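Local coordinates for protein class I phosphodiesterase PDEB1 (Leishmania major, PDB 2R8Q) that belongs to the all-helical class I phosphodiesterases of the HD superfamily and holds a zinc ion, a magnesium ion and 3-isobutyl-1-methylxanthine, at residues 30-35 and 56-61; 62-67 and 82-87; 91-96 and 140-145; 97-102 and 270-275. All blocks are in the same frame, centred on the assembly; numbering follows the deposited sequence.

Contact 1 (30-35 and 56-61); sequences IDFGGA and MDAAAG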
# COMPACT_ATOMS: atom_id res chain seq x y z
N ILE A 30 -27.49 -16.34 -14.02
CA ILE A 30 -26.74 -17.33 -14.80
C ILE A 30 -27.22 -18.74 -14.49
O ILE A 30 -27.22 -19.17 -13.34
CB ILE A 30 -25.22 -17.25 -14.49
CG1 ILE A 30 -24.66 -15.90 -14.93
CG2 ILE A 30 -24.50 -18.40 -15.19
CD1 ILE A 30 -24.66 -15.67 -16.44
N ASP A 31 -27.64 -19.46 -15.53
CA ASP A 31 -28.13 -20.82 -15.37
C ASP A 31 -27.11 -21.84 -15.87
O ASP A 31 -26.85 -21.93 -17.07
CB ASP A 31 -29.46 -20.99 -16.10
CG ASP A 31 -29.98 -22.41 -16.05
OD1 ASP A 31 -29.81 -23.08 -15.01
OD2 ASP A 31 -30.57 -22.87 -17.06
N PHE A 32 -26.54 -22.60 -14.95
CA PHE A 32 -25.55 -23.61 -15.30
C PHE A 32 -26.24 -24.94 -15.54
O PHE A 32 -25.69 -25.81 -16.22
CB PHE A 32 -24.53 -23.79 -14.18
CG PHE A 32 -23.68 -22.58 -13.92
CD1 PHE A 32 -23.82 -21.87 -12.74
CD2 PHE A 32 -22.74 -22.17 -14.85
CE1 PHE A 32 -23.03 -20.75 -12.48
CE2 PHE A 32 -21.94 -21.06 -14.61
CZ PHE A 32 -22.09 -20.35 -13.42
N GLY A 33 -27.43 -25.09 -14.98
CA GLY A 33 -28.15 -26.34 -15.11
C GLY A 33 -27.41 -27.37 -14.28
O GLY A 33 -27.21 -27.17 -13.08
N GLY A 34 -27.01 -28.46 -14.92
CA GLY A 34 -26.27 -29.49 -14.22
C GLY A 34 -25.14 -29.92 -15.13
O GLY A 34 -24.64 -31.04 -15.04
N ALA A 35 -24.75 -29.01 -16.01
CA ALA A 35 -23.69 -29.27 -16.98
C ALA A 35 -22.29 -29.20 -16.40
O ALA A 35 -21.33 -29.63 -17.05
CB ALA A 35 -23.81 -28.28 -18.14
N MET A 56 -17.97 -12.91 -17.59
CA MET A 56 -17.53 -12.39 -16.29
C MET A 56 -18.59 -12.68 -15.23
O MET A 56 -18.26 -12.95 -14.07
CB MET A 56 -17.26 -10.89 -16.36
CG MET A 56 -15.92 -10.54 -16.99
SD MET A 56 -14.55 -11.03 -15.91
CE MET A 56 -13.14 -10.77 -16.98
N ASP A 57 -19.86 -12.61 -15.62
CA ASP A 57 -20.94 -12.90 -14.68
C ASP A 57 -20.96 -14.40 -14.40
O ASP A 57 -21.15 -14.83 -13.25
CB ASP A 57 -22.30 -12.48 -15.25
CG ASP A 57 -22.48 -10.97 -15.29
OD1 ASP A 57 -21.89 -10.27 -14.45
OD2 ASP A 57 -23.24 -10.49 -16.16
N ALA A 58 -20.76 -15.21 -15.43
CA ALA A 58 -20.74 -16.66 -15.26
C ALA A 58 -19.58 -17.07 -14.35
O ALA A 58 -19.74 -17.93 -13.49
CB ALA A 58 -20.62 -17.34 -16.63
N ALA A 59 -18.42 -16.45 -14.53
CA ALA A 59 -17.26 -16.77 -13.70
C ALA A 59 -17.53 -16.41 -12.24
O ALA A 59 -17.14 -17.15 -11.33
CB ALA A 59 -16.03 -16.02 -14.21
N ALA A 60 -18.18 -15.28 -12.01
CA ALA A 60 -18.51 -14.86 -10.66
C ALA A 60 -19.50 -15.87 -10.07
O ALA A 60 -19.47 -16.17 -8.88
CB ALA A 60 -19.14 -13.47 -10.69
N GLY A 61 -20.37 -16.38 -10.93
CA GLY A 61 -21.36 -17.36 -10.50
C GLY A 61 -20.73 -18.68 -10.11
O GLY A 61 -21.22 -19.37 -9.21
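I30 and A58 bring the two backbones to 6.1 Å between their CA atoms, where the irregular segment 30-35 runs up against the side of helix 55-68. Two side chains of the loop, I30 and F32, make the contact. The CG1 branch of I30 lies beside its own backbone N (chi1 -64°), which lays it over the helix main chain, CG1 being 4.0 Å from A58 N. Its CD1 end carries on to D57 and crosses that side chain at about a right angle, 4.1 Å from D57 CB. The carboxylate of D57 has a different task, a salt bridge to R91.

F32 comes in edge first. Its CZ is 3.4 Å from A58 O, which lies at the ring edge and in the ring plane, while CE1 sits 3.9 Å from G61 C. G61 brings no side chain to this spot, and the ring edge rests directly on the main chain there. I30 CG2 covers one face of the ring, 3.6 Å above its plane and displaced toward the rim, and F38 meets F32 edge-to-face.

No hydrogen bond joins the two segments. This is a loop packed on a helix, in which an aromatic and a branched residue from the connection between helices 21-28 and 45-51 cover one side of helix 55-68, in the N-terminal part of an all-helical phosphodiesterase fold.

Contact 2 (62-67 and 82-87); sequences VVYNLL and TLLNFI
Y64 and I87 meet because of their torsions: Y64 carries CG opposite its backbone N (chi1 177°), sending the ring out past L83 and L84, while I87 keeps CG1 beside its own N (chi1 -66°) and stretches onward, so that CD1 reaches the tyrosine backbone. I87 CD1 ends 3.5 Å from Y64 CA and 3.7 Å from Y64 CB, lying near the plane of the ring at its edge.

Helices 55-68 and 80-92 run roughly antiparallel here. The axes of the two short segments make an angle of 145° and approach to 10.0 Å, with Y64 and L84 nearest in the backbone. The CD2 side of the tyrosine ring takes the leucines: L84 CB lies 3.9 Å from Y64 CD2, the two side chains crossing at about a right angle, and L83 CD2 lies 4.0 Å from the same ring atom. L83 CD2 also touches the next turn of the opposing helix, 4.1 Å from L67 CB.

Packing is also tight at V63, whose CG2 occupies the position between backbone N and carbonyl carbon. It presses on I87 CG2 at 3.5 Å, closer than carbons usually sit, as the two side chains slide past each other in opposite directions.

Helices 102-118 and 127-139 touch V63 and L67, and helix 21-28 reaches Y64 and L84. No hydrogen bond crosses between the segments, and all six touching residues are buried, so between these segments the contact probably rests on close fit and the exclusion of water rather than on directional bonds.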
# COMPACT_ATOMS: atom_id res chain seq x y z
N VAL A 62 -19.64 -19.04 -10.79
CA VAL A 62 -18.94 -20.28 -10.48
C VAL A 62 -18.44 -20.21 -9.04
O VAL A 62 -18.68 -21.12 -8.25
CB VAL A 62 -17.74 -20.49 -11.43
CG1 VAL A 62 -16.88 -21.65 -10.97
CG2 VAL A 62 -18.25 -20.74 -12.85
N VAL A 63 -17.76 -19.12 -8.70
CA VAL A 63 -17.24 -18.99 -7.35
C VAL A 63 -18.33 -18.82 -6.29
O VAL A 63 -18.20 -19.36 -5.20
CB VAL A 63 -16.22 -17.83 -7.23
CG1 VAL A 63 -14.96 -18.17 -8.02
CG2 VAL A 63 -16.82 -16.55 -7.72
N TYR A 64 -19.39 -18.09 -6.61
CA TYR A 64 -20.46 -17.92 -5.63
C TYR A 64 -21.11 -19.27 -5.32
O TYR A 64 -21.35 -19.60 -4.16
CB TYR A 64 -21.53 -16.94 -6.11
CG TYR A 64 -22.68 -16.81 -5.13
CD1 TYR A 64 -23.77 -17.67 -5.18
CD2 TYR A 64 -22.62 -15.89 -4.08
CE1 TYR A 64 -24.78 -17.63 -4.21
CE2 TYR A 64 -23.61 -15.84 -3.10
CZ TYR A 64 -24.69 -16.71 -3.18
OH TYR A 64 -25.66 -16.68 -2.19
N ASN A 65 -21.38 -20.04 -6.36
CA ASN A 65 -22.00 -21.35 -6.19
C ASN A 65 -21.08 -22.29 -5.40
O ASN A 65 -21.50 -22.92 -4.43
CB ASN A 65 -22.30 -21.97 -7.56
CG ASN A 65 -23.11 -23.25 -7.45
OD1 ASN A 65 -24.34 -23.21 -7.40
ND2 ASN A 65 -22.42 -24.38 -7.40
N LEU A 66 -19.83 -22.36 -5.83
CA LEU A 66 -18.86 -23.24 -5.18
C LEU A 66 -18.66 -22.90 -3.71
O LEU A 66 -18.72 -23.78 -2.85
CB LEU A 66 -17.51 -23.17 -5.91
CG LEU A 66 -16.41 -24.07 -5.35
CD1 LEU A 66 -16.80 -25.54 -5.51
CD2 LEU A 66 -15.11 -23.79 -6.08
N LEU A 67 -18.44 -21.62 -3.42
CA LEU A 67 -18.21 -21.21 -2.04
C LEU A 67 -19.45 -21.27 -1.15
O LEU A 67 -19.38 -21.78 -0.04
CB LEU A 67 -17.60 -19.80 -2.00
CG LEU A 67 -16.21 -19.70 -2.64
CD1 LEU A 67 -15.65 -18.31 -2.37
CD2 LEU A 67 -15.28 -20.76 -2.06
N THR A 82 -23.34 -10.76 1.27
CA THR A 82 -22.00 -10.29 1.60
C THR A 82 -20.99 -11.02 0.72
O THR A 82 -20.08 -10.40 0.17
CB THR A 82 -21.66 -10.55 3.07
OG1 THR A 82 -22.66 -9.96 3.91
CG2 THR A 82 -20.31 -9.95 3.41
N LEU A 83 -21.16 -12.33 0.60
CA LEU A 83 -20.26 -13.14 -0.23
C LEU A 83 -20.30 -12.68 -1.69
O LEU A 83 -19.26 -12.52 -2.32
CB LEU A 83 -20.65 -14.62 -0.16
CG LEU A 83 -19.86 -15.57 -1.06
CD1 LEU A 83 -18.38 -15.52 -0.70
CD2 LEU A 83 -20.40 -16.98 -0.92
N LEU A 84 -21.50 -12.48 -2.23
CA LEU A 84 -21.62 -12.05 -3.62
C LEU A 84 -21.00 -10.66 -3.82
O LEU A 84 -20.30 -10.43 -4.80
CB LEU A 84 -23.10 -12.06 -4.06
CG LEU A 84 -23.36 -11.77 -5.54
CD1 LEU A 84 -22.52 -12.69 -6.43
CD2 LEU A 84 -24.85 -11.96 -5.84
N ASN A 85 -21.26 -9.74 -2.89
CA ASN A 85 -20.68 -8.41 -3.01
C ASN A 85 -19.16 -8.51 -3.00
O ASN A 85 -18.48 -7.81 -3.76
CB ASN A 85 -21.12 -7.50 -1.85
CG ASN A 85 -22.54 -7.00 -2.01
OD1 ASN A 85 -23.08 -6.95 -3.11
ND2 ASN A 85 -23.15 -6.60 -0.89
N PHE A 86 -18.62 -9.36 -2.14
CA PHE A 86 -17.17 -9.55 -2.05
C PHE A 86 -16.62 -10.03 -3.39
O PHE A 86 -15.65 -9.48 -3.91
CB PHE A 86 -16.83 -10.56 -0.95
CG PHE A 86 -15.38 -10.94 -0.90
CD1 PHE A 86 -14.43 -10.07 -0.37
CD2 PHE A 86 -14.96 -12.18 -1.38
CE1 PHE A 86 -13.09 -10.42 -0.32
CE2 PHE A 86 -13.61 -12.54 -1.34
CZ PHE A 86 -12.68 -11.66 -0.80
N ILE A 87 -17.25 -11.05 -3.96
CA ILE A 87 -16.82 -11.58 -5.25
C ILE A 87 -16.83 -10.47 -6.31
O ILE A 87 -15.88 -10.33 -7.08
CB ILE A 87 -17.73 -12.74 -5.70
CG1 ILE A 87 -17.57 -13.91 -4.73
CG2 ILE A 87 -17.39 -13.16 -7.12
CD1 ILE A 87 -18.59 -15.01 -4.92

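Contact 3 (91-96 and 140-145); sequences RRRYRR and HDLDHM. With ZN (zinc ion), chain C; MG (magnesium ion), chain D.
Y94 packs against D141, a residue of the metal site, and so touches the binuclear site from its second shell; D141 CB lies in plane at the edge of the Y94 ring, on the CE2 side. D141 bridges the two ions: OD2 binds the zinc ion at 2.1 Å and OD1 the magnesium ion at 2.2 Å. H140 NE2 takes another zinc position at 2.2 Å, H104 and D254 supply the remaining protein ligands, and one water is shared by both metals.

The hydroxyl of Y94 accepts a weak bond from the backbone of D141, N to OH 3.4 Å; L138 O is its stronger partner. The L142 side chain lies at a slant to that of Y94, with CD2 3.6 Å from Y94 CE1, and the same methyl also touches R93 CB.

H140 and D141 are the adjacent histidine-aspartate pair from which the HD superfamily takes its name. Beyond them the chain makes a type II beta turn from D141 to H144. At that turn D143 N gives R93 O a bond that is short, 2.8 Å, but badly bent and weak.

Farther out lies a salt bridge. R95 runs extended from CG to NE, and NE reaches D143 OD1 at 2.9 Å with an N-H...O angle of 148°. The nitrogen approaches from above the carboxylate, 42° out of its plane, and the guanidinium and carboxylate planes are 59° apart; NH2 adds only a weak bond to the same oxygen. D143 OD2 is held by H175. One water donates to both R93 O and D143 OD1, while another accepts from R95 N and donates to H144 O, 2.8 Å away.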
# COMPACT_ATOMS: atom_id res chain seq x y z
N ARG A 91 -13.81 -8.75 -8.44
CA ARG A 91 -13.86 -8.72 -9.90
C ARG A 91 -13.56 -7.34 -10.46
O ARG A 91 -12.85 -7.20 -11.46
CB ARG A 91 -15.23 -9.21 -10.38
CG ARG A 91 -15.30 -9.45 -11.88
CD ARG A 91 -16.67 -9.96 -12.30
NE ARG A 91 -17.69 -8.92 -12.20
CZ ARG A 91 -18.96 -9.09 -12.56
NH1 ARG A 91 -19.36 -10.26 -13.04
NH2 ARG A 91 -19.82 -8.09 -12.46
N ARG A 92 -14.11 -6.31 -9.82
CA ARG A 92 -13.93 -4.93 -10.26
C ARG A 92 -12.47 -4.49 -10.27
O ARG A 92 -12.10 -3.57 -11.00
CB ARG A 92 -14.68 -3.97 -9.35
CG ARG A 92 -16.18 -3.97 -9.48
CD ARG A 92 -16.77 -2.99 -8.47
NE ARG A 92 -18.21 -2.82 -8.63
CZ ARG A 92 -18.95 -2.03 -7.87
NH1 ARG A 92 -18.39 -1.33 -6.90
NH2 ARG A 92 -20.26 -1.93 -8.10
N ARG A 93 -11.65 -5.14 -9.45
CA ARG A 93 -10.26 -4.75 -9.34
C ARG A 93 -9.26 -5.53 -10.19
O ARG A 93 -8.05 -5.34 -10.07
CB ARG A 93 -9.86 -4.76 -7.86
CG ARG A 93 -10.58 -3.65 -7.09
CD ARG A 93 -10.36 -3.74 -5.59
NE ARG A 93 -10.94 -2.60 -4.87
CZ ARG A 93 -12.24 -2.37 -4.73
NH1 ARG A 93 -13.14 -3.18 -5.27
NH2 ARG A 93 -12.65 -1.31 -4.04
N TYR A 94 -9.77 -6.41 -11.06
CA TYR A 94 -8.90 -7.14 -11.96
C TYR A 94 -8.97 -6.45 -13.31
O TYR A 94 -10.05 -6.04 -13.77
CB TYR A 94 -9.31 -8.61 -12.08
CG TYR A 94 -8.89 -9.41 -10.87
CD1 TYR A 94 -9.78 -9.64 -9.82
CD2 TYR A 94 -7.57 -9.83 -10.73
CE1 TYR A 94 -9.35 -10.26 -8.64
CE2 TYR A 94 -7.13 -10.44 -9.55
CZ TYR A 94 -8.02 -10.65 -8.51
OH TYR A 94 -7.58 -11.20 -7.33
N ARG A 95 -7.81 -6.29 -13.93
CA ARG A 95 -7.70 -5.62 -15.22
C ARG A 95 -7.85 -6.56 -16.40
O ARG A 95 -7.80 -7.78 -16.26
CB ARG A 95 -6.35 -4.90 -15.30
CG ARG A 95 -6.10 -3.92 -14.16
CD ARG A 95 -4.82 -3.12 -14.41
NE ARG A 95 -4.57 -2.13 -13.37
CZ ARG A 95 -3.61 -1.21 -13.43
NH1 ARG A 95 -2.80 -1.17 -14.48
NH2 ARG A 95 -3.45 -0.35 -12.44
N ARG A 96 -8.04 -5.98 -17.58
CA ARG A 96 -8.20 -6.77 -18.79
C ARG A 96 -6.86 -7.17 -19.39
O ARG A 96 -6.54 -6.79 -20.52
CB ARG A 96 -9.03 -6.00 -19.81
CG ARG A 96 -10.44 -5.68 -19.35
CD ARG A 96 -11.27 -5.10 -20.48
NE ARG A 96 -12.62 -4.73 -20.04
CZ ARG A 96 -12.87 -3.76 -19.16
NH1 ARG A 96 -11.88 -3.06 -18.63
NH2 ARG A 96 -14.13 -3.49 -18.82
N HIS A 140 -5.80 -12.68 -4.17
CA HIS A 140 -4.35 -12.81 -4.31
C HIS A 140 -3.60 -12.11 -5.44
O HIS A 140 -2.38 -12.00 -5.37
CB HIS A 140 -3.95 -14.30 -4.24
CG HIS A 140 -3.82 -14.97 -5.57
ND1 HIS A 140 -4.90 -15.47 -6.27
CD2 HIS A 140 -2.73 -15.22 -6.33
CE1 HIS A 140 -4.48 -16.00 -7.40
NE2 HIS A 140 -3.17 -15.86 -7.47
N ASP A 141 -4.31 -11.63 -6.46
CA ASP A 141 -3.67 -10.92 -7.57
C ASP A 141 -4.36 -9.58 -7.89
O ASP A 141 -4.17 -9.03 -8.98
CB ASP A 141 -3.65 -11.78 -8.84
CG ASP A 141 -2.43 -12.66 -8.93
OD1 ASP A 141 -1.34 -12.19 -8.52
OD2 ASP A 141 -2.54 -13.80 -9.43
N LEU A 142 -5.13 -9.06 -6.95
CA LEU A 142 -5.86 -7.80 -7.18
C LEU A 142 -5.08 -6.68 -7.86
O LEU A 142 -4.00 -6.30 -7.42
CB LEU A 142 -6.43 -7.28 -5.86
CG LEU A 142 -7.57 -8.07 -5.21
CD1 LEU A 142 -7.74 -7.63 -3.75
CD2 LEU A 142 -8.86 -7.86 -5.98
N ASP A 143 -5.66 -6.14 -8.93
CA ASP A 143 -5.09 -5.03 -9.68
C ASP A 143 -3.74 -5.30 -10.33
O ASP A 143 -2.93 -4.40 -10.52
CB ASP A 143 -5.02 -3.79 -8.77
CG ASP A 143 -4.72 -2.51 -9.52
OD1 ASP A 143 -5.34 -2.28 -10.59
OD2 ASP A 143 -3.89 -1.71 -9.04
N HIS A 144 -3.50 -6.57 -10.68
CA HIS A 144 -2.26 -6.94 -11.36
C HIS A 144 -2.31 -6.18 -12.69
O HIS A 144 -3.36 -6.08 -13.32
CB HIS A 144 -2.24 -8.45 -11.60
CG HIS A 144 -0.89 -9.00 -11.91
ND1 HIS A 144 -0.21 -8.73 -13.07
CD2 HIS A 144 -0.08 -9.83 -11.20
CE1 HIS A 144 0.95 -9.36 -13.07
NE2 HIS A 144 1.05 -10.04 -11.94
N MET A 145 -1.16 -5.64 -13.10
CA MET A 145 -1.08 -4.86 -14.33
C MET A 145 -0.50 -5.61 -15.53
O MET A 145 -0.29 -5.02 -16.59
CB MET A 145 -0.27 -3.59 -14.05
CG MET A 145 -0.85 -2.74 -12.94
SD MET A 145 0.29 -1.54 -12.19
CE MET A 145 0.30 -2.10 -10.48
ZN ZN C . -1.78 -15.77 -9.21
MG MG D . 0.59 -13.08 -8.10
O HOH W 1 -8.05 -2.18 -10.75
O HOH W 2 -5.64 -7.61 -12.82
O HOH W 3 0.01 -15.19 -8.16
O HOH W 4 -0.17 -15.83 -10.83
O HOH W 5 1.35 -11.00 -8.10
O HOH W 6 2.55 -13.67 -7.32
O HOH W 7 1.33 -13.24 -10.18

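Contact 4 (97-102 and 270-275); sequences VPYHNF and MAVTEE. With IBM (3-isobutyl-1-methylxanthine), chain E.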
# COMPACT_ATOMS: atom_id res chain seq x y z
N VAL A 97 -6.07 -7.92 -18.62
CA VAL A 97 -4.78 -8.41 -19.08
C VAL A 97 -5.00 -9.85 -19.54
O VAL A 97 -5.99 -10.48 -19.15
CB VAL A 97 -3.72 -8.36 -17.96
CG1 VAL A 97 -3.40 -6.91 -17.62
CG2 VAL A 97 -4.23 -9.09 -16.73
N PRO A 98 -4.09 -10.40 -20.37
CA PRO A 98 -4.23 -11.77 -20.88
C PRO A 98 -4.33 -12.90 -19.87
O PRO A 98 -5.12 -13.84 -20.07
CB PRO A 98 -3.00 -11.93 -21.77
CG PRO A 98 -2.71 -10.52 -22.22
CD PRO A 98 -2.90 -9.74 -20.94
N TYR A 99 -3.55 -12.83 -18.80
CA TYR A 99 -3.55 -13.90 -17.82
C TYR A 99 -4.00 -13.54 -16.41
O TYR A 99 -4.88 -14.20 -15.86
CB TYR A 99 -2.15 -14.53 -17.74
CG TYR A 99 -2.06 -15.71 -16.80
CD1 TYR A 99 -2.59 -16.95 -17.15
CD2 TYR A 99 -1.47 -15.57 -15.54
CE1 TYR A 99 -2.52 -18.03 -16.28
CE2 TYR A 99 -1.40 -16.64 -14.66
CZ TYR A 99 -1.93 -17.87 -15.03
OH TYR A 99 -1.84 -18.93 -14.17
N HIS A 100 -3.41 -12.49 -15.83
CA HIS A 100 -3.77 -12.11 -14.47
C HIS A 100 -5.05 -11.32 -14.36
O HIS A 100 -5.10 -10.24 -13.76
CB HIS A 100 -2.61 -11.37 -13.81
CG HIS A 100 -1.47 -12.26 -13.42
ND1 HIS A 100 -0.33 -12.38 -14.19
CD2 HIS A 100 -1.31 -13.10 -12.38
CE1 HIS A 100 0.48 -13.27 -13.63
NE2 HIS A 100 -0.10 -13.72 -12.53
N ASN A 101 -6.10 -11.89 -14.95
CA ASN A 101 -7.43 -11.29 -14.92
C ASN A 101 -8.30 -12.07 -13.95
O ASN A 101 -7.83 -13.01 -13.30
CB ASN A 101 -8.02 -11.31 -16.33
CG ASN A 101 -7.96 -12.68 -16.97
OD1 ASN A 101 -8.42 -13.66 -16.40
ND2 ASN A 101 -7.38 -12.75 -18.17
N PHE A 102 -9.57 -11.70 -13.84
CA PHE A 102 -10.48 -12.36 -12.91
C PHE A 102 -10.55 -13.88 -13.10
O PHE A 102 -10.68 -14.62 -12.13
CB PHE A 102 -11.88 -11.73 -13.04
CG PHE A 102 -12.88 -12.24 -12.03
CD1 PHE A 102 -12.65 -12.11 -10.66
CD2 PHE A 102 -14.08 -12.81 -12.46
CE1 PHE A 102 -13.60 -12.54 -9.73
CE2 PHE A 102 -15.03 -13.25 -11.54
CZ PHE A 102 -14.79 -13.11 -10.18
N MET A 270 -1.15 -20.36 -23.38
CA MET A 270 -1.27 -19.35 -24.42
C MET A 270 -1.51 -17.99 -23.77
O MET A 270 -0.97 -16.98 -24.21
CB MET A 270 -2.42 -19.68 -25.37
CG MET A 270 -2.19 -20.94 -26.19
SD MET A 270 -3.63 -21.31 -27.23
CE MET A 270 -3.11 -22.85 -27.98
N ALA A 271 -2.34 -17.97 -22.72
CA ALA A 271 -2.64 -16.73 -22.02
C ALA A 271 -1.41 -16.18 -21.30
O ALA A 271 -1.12 -14.99 -21.37
CB ALA A 271 -3.78 -16.95 -21.02
N VAL A 272 -0.68 -17.06 -20.61
CA VAL A 272 0.53 -16.64 -19.91
C VAL A 272 1.52 -16.07 -20.92
O VAL A 272 2.10 -15.00 -20.72
CB VAL A 272 1.22 -17.82 -19.17
CG1 VAL A 272 2.56 -17.36 -18.60
CG2 VAL A 272 0.33 -18.33 -18.06
N THR A 273 1.71 -16.80 -22.01
CA THR A 273 2.64 -16.39 -23.05
C THR A 273 2.33 -15.00 -23.60
O THR A 273 3.23 -14.17 -23.74
CB THR A 273 2.66 -17.41 -24.21
OG1 THR A 273 3.12 -18.67 -23.71
CG2 THR A 273 3.59 -16.93 -25.33
N GLU A 274 1.06 -14.75 -23.92
CA GLU A 274 0.69 -13.45 -24.46
C GLU A 274 0.91 -12.33 -23.44
O GLU A 274 1.30 -11.23 -23.82
CB GLU A 274 -0.77 -13.45 -24.91
CG GLU A 274 -1.26 -12.11 -25.47
CD GLU A 274 -0.37 -11.55 -26.58
OE1 GLU A 274 0.24 -12.33 -27.33
OE2 GLU A 274 -0.30 -10.31 -26.72
N GLU A 275 0.67 -12.61 -22.16
CA GLU A 275 0.89 -11.56 -21.17
C GLU A 275 2.38 -11.25 -21.08
O GLU A 275 2.78 -10.08 -20.99
CB GLU A 275 0.36 -11.98 -19.79
CG GLU A 275 0.56 -10.89 -18.74
CD GLU A 275 -0.25 -11.11 -17.48
OE1 GLU A 275 -1.48 -11.26 -17.58
OE2 GLU A 275 0.36 -11.11 -16.38
N9 IBM E . 6.04 -18.77 -15.34
C8 IBM E . 6.85 -19.09 -16.40
N7 IBM E . 6.29 -19.89 -17.27
C5 IBM E . 5.02 -20.11 -16.75
C4 IBM E . 4.86 -19.43 -15.56
N3 IBM E . 3.76 -19.41 -14.77
C2 IBM E . 2.72 -20.17 -15.23
N1 IBM E . 2.79 -20.89 -16.42
C6 IBM E . 3.94 -20.86 -17.18
O6 IBM E . 4.01 -21.49 -18.22
O2 IBM E . 1.68 -20.21 -14.57
C10 IBM E . 1.65 -21.68 -16.87
C11 IBM E . 3.70 -18.65 -13.54
C12 IBM E . 3.78 -17.15 -13.87
C13 IBM E . 2.38 -16.57 -14.08
C14 IBM E . 4.52 -16.40 -12.78
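E275 OE1 is gripped by two successive backbone N-H groups, Y99 N and H100 N, each 2.9 Å away. The first meets the oxygen on its anti side and the second on its syn side. This carboxylate pins the loop before helix 102-118 to helix 262-285, beside the ligand pocket of the phosphodiesterase fold, to which Y99, H100 and V272 contribute. E275 reaches that far because CG lies opposite the backbone N (chi1 -179°) and the chain stays extended beyond it.

The other oxygen takes the histidine: H100 ND1 donates to E275 OE2 at 2.6 Å, nearly straight at 173° and in the ring plane. Three bonds hold the carboxylate; the one from ND1, with the stack on H144, helps set the rotation of the imidazole.

P98 lies against the helix beside this grip, its CB 3.9 Å from E275 CB, while A271 CB lies 3.5 Å from P98 O. V272 sends CG2 over one face of Y99 in a CH-pi contact, 3.5 Å from the ring centroid. Y99 OH bonds to N257.

Both methyls of V272 meet 3-isobutyl-1-methylxanthine: CG2 is 3.8 Å from ligand atom C10 and CG1 4.0 Å from C6.

How the contacts relate
Contact 2 is the fully buried one and purely apolar; contact 1, partly buried and centred about 20 Å from the chain's centre, is also apolar but sets a loop on the same helix, 55-68. Contacts 3 and 4 are partly buried and polar in different ways: contact 3 has a salt bridge, weak bonds and metal ions, contact 4 three hydrogen bonds to one carboxylate next to the ligand. Contacts 2 and 3 share helix 80-92. F102, from contact 4's loop segment, packs on A59 of contact 1 and I87 of contact 2. Contacts 3 and 4 interleave along the chain and meet at the site, where H100 CD2 lies 3.3 Å from D141 OD2.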